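Local atomic coordinates of ubiquinol-cytochrome C chaperone (Brucella abortus NCTC 8038, PDB entry 6RWT), a protein that is a bacterial homologue of Cbp3, the chaperone of newly synthesised cytochrome b in respiratory complex III assembly, and probably acts similarly. Residues A[25-30]-A[172-177]. Numbering follows the deposited sequence.
Sequences VAAARQ and ISYMDV
In this all-helical chain the C-terminal end of helix 2-28, with the turn that follows, packs against the irregular loop after helix 164-168, 142 residues away at the closest ends. The loop is extended up to Asp176, with Val177 in 3-10 geometry, and the contacts are Ala27 with Tyr174 and Gln30 with Val177. The first is an off-centre CH-pi contact: Ala27 CB lies 4.3 Å from the centroid of the Tyr174 ring and 29° off its normal. The methyl comes in obliquely at the CB-bearing end of the ring, 3.9 Å from both Tyr174 CG and Tyr174 CD1. Tyr174 has CG beside its backbone N (chi1 -68°), which sets the ring beside Ala27 and brings its hydroxyl to the carbonyl oxygen of His53, to which it is hydrogen-bonded.

One turn on, Gln30 reaches across with its chain extended beyond CG (chi2 172°). Its aliphatic part and the Val177 side chain run past each other in opposite directions, with Gln30 CB 3.7 Å from Val177 CG1. The amide ends at the backbone of segment 172-177, where Gln30 CD is 4.1 Å from Val177 N. The buried area totals just 198 Å², most of it on Gln30, Ala27, Val177 and Tyr174, so the interface rests on few side chains. Asp176 OD1 accepts a hydrogen bond from Asp178 N, two residues ahead, and the Val177 carbonyl oxygen accepts one from Arg32 NH1. Helix 43-61 lies beside the aromatic half, with His53 touching Ala27 and Tyr174; at the other half, Tyr151 of helix 145-161 packs on Gln30 and Val177.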
loop_
_atom_site.group_PDB
_atom_site.type_symbol
_atom_site.label_atom_id
_atom_site.label_comp_id
_atom_site.label_asym_id
_atom_site.label_seq_id
_atom_site.Cartn_x
_atom_site.Cartn_y
_atom_site.Cartn_z
ATOM N N VAL A 25 3.371 -1.883 -6.833
ATOM C CA VAL A 25 2.370 -1.879 -7.914
ATOM C C VAL A 25 2.127 -3.301 -8.460
ATOM O O VAL A 25 0.978 -3.710 -8.659
ATOM C CB VAL A 25 2.774 -0.899 -9.047
ATOM C CG1 VAL A 25 1.931 -1.088 -10.306
ATOM C CG2 VAL A 25 2.672 0.544 -8.558
ATOM N N ALA A 26 3.202 -4.054 -8.679
ATOM C CA ALA A 26 3.088 -5.441 -9.153
ATOM C C ALA A 26 2.324 -6.320 -8.160
ATOM O O ALA A 26 1.471 -7.124 -8.553
ATOM C CB ALA A 26 4.467 -6.028 -9.426
ATOM N N ALA A 27 2.622 -6.164 -6.873
ATOM C CA ALA A 27 1.908 -6.924 -5.835
ATOM C C ALA A 27 0.394 -6.644 -5.840
ATOM O O ALA A 27 -0.407 -7.563 -5.714
ATOM C CB ALA A 27 2.517 -6.669 -4.461
ATOM N N ALA A 28 0.016 -5.378 -6.015
ATOM C CA ALA A 28 -1.398 -4.973 -6.076
ATOM C C ALA A 28 -2.158 -5.478 -7.316
ATOM O O ALA A 28 -3.392 -5.543 -7.292
ATOM C CB ALA A 28 -1.502 -3.452 -5.992
ATOM N N ARG A 29 -1.429 -5.822 -8.387
ATOM C CA ARG A 29 -2.009 -6.320 -9.646
ATOM C C ARG A 29 -2.148 -7.851 -9.747
ATOM O O ARG A 29 -2.592 -8.350 -10.790
ATOM C CB ARG A 29 -1.190 -5.799 -10.841
ATOM C CG ARG A 29 -1.346 -4.308 -11.082
ATOM C CD ARG A 29 -0.426 -3.804 -12.184
ATOM N NE ARG A 29 -0.668 -2.396 -12.500
ATOM C CZ ARG A 29 0.107 -1.628 -13.274
ATOM N NH1 ARG A 29 1.220 -2.102 -13.836
ATOM N NH2 ARG A 29 -0.234 -0.358 -13.480
ATOM N N GLN A 30 -1.780 -8.600 -8.698
ATOM C CA GLN A 30 -1.868 -10.085 -8.730
ATOM C C GLN A 30 -3.294 -10.540 -9.082
ATOM O O GLN A 30 -4.267 -10.046 -8.504
ATOM C CB GLN A 30 -1.401 -10.700 -7.397
ATOM C CG GLN A 30 0.101 -10.542 -7.136
ATOM C CD GLN A 30 0.506 -10.973 -5.745
ATOM O OE1 GLN A 30 0.439 -10.195 -4.783
ATOM N NE2 GLN A 30 0.936 -12.215 -5.628
ATOM N N ILE A 172 12.546 -4.904 -0.934
ATOM C CA ILE A 172 11.179 -5.142 -0.444
ATOM C C ILE A 172 10.570 -6.347 -1.178
ATOM O O ILE A 172 10.854 -6.573 -2.362
ATOM C CB ILE A 172 10.297 -3.871 -0.612
ATOM C CG1 ILE A 172 8.968 -4.001 0.146
ATOM C CG2 ILE A 172 10.027 -3.541 -2.088
ATOM C CD1 ILE A 172 8.181 -2.697 0.236
ATOM N N SER A 173 9.755 -7.131 -0.470
ATOM C CA SER A 173 8.964 -8.187 -1.105
ATOM C C SER A 173 7.648 -8.423 -0.364
ATOM O O SER A 173 7.530 -8.142 0.839
ATOM C CB SER A 173 9.768 -9.495 -1.234
ATOM O OG SER A 173 10.210 -9.965 0.023
ATOM N N TYR A 174 6.660 -8.900 -1.115
ATOM C CA TYR A 174 5.362 -9.332 -0.603
ATOM C C TYR A 174 5.218 -10.833 -0.852
ATOM O O TYR A 174 5.979 -11.434 -1.626
ATOM C CB TYR A 174 4.225 -8.574 -1.310
ATOM C CG TYR A 174 4.194 -7.090 -0.970
ATOM C CD1 TYR A 174 5.086 -6.190 -1.564
ATOM C CD2 TYR A 174 3.299 -6.584 -0.023
ATOM C CE1 TYR A 174 5.066 -4.836 -1.237
ATOM C CE2 TYR A 174 3.275 -5.236 0.305
ATOM C CZ TYR A 174 4.166 -4.355 -0.296
ATOM O OH TYR A 174 4.160 -2.998 0.028
ATOM N N MET A 175 4.228 -11.431 -0.202
ATOM C CA MET A 175 3.939 -12.850 -0.410
ATOM C C MET A 175 3.309 -13.075 -1.794
ATOM O O MET A 175 2.694 -12.165 -2.355
ATOM C CB MET A 175 3.014 -13.372 0.695
ATOM C CG MET A 175 3.562 -13.245 2.118
ATOM S SD MET A 175 5.114 -14.111 2.462
ATOM C CE MET A 175 4.593 -15.810 2.239
ATOM N N ASP A 176 3.510 -14.265 -2.361
ATOM C CA ASP A 176 2.804 -14.708 -3.576
ATOM C C ASP A 176 1.401 -15.158 -3.154
ATOM O O ASP A 176 1.236 -16.212 -2.538
ATOM C CB ASP A 176 3.579 -15.863 -4.257
ATOM C CG ASP A 176 2.887 -16.433 -5.521
ATOM O OD1 ASP A 176 1.772 -16.008 -5.901
ATOM O OD2 ASP A 176 3.478 -17.351 -6.141
ATOM N N VAL A 177 0.389 -14.366 -3.506
ATOM C CA VAL A 177 -0.999 -14.670 -3.138
ATOM C C VAL A 177 -1.482 -16.062 -3.598
ATOM O O VAL A 177 -2.343 -16.647 -2.949
ATOM C CB VAL A 177 -1.970 -13.534 -3.589
ATOM C CG1 VAL A 177 -2.167 -13.533 -5.098
ATOM C CG2 VAL A 177 -3.309 -13.645 -2.863
#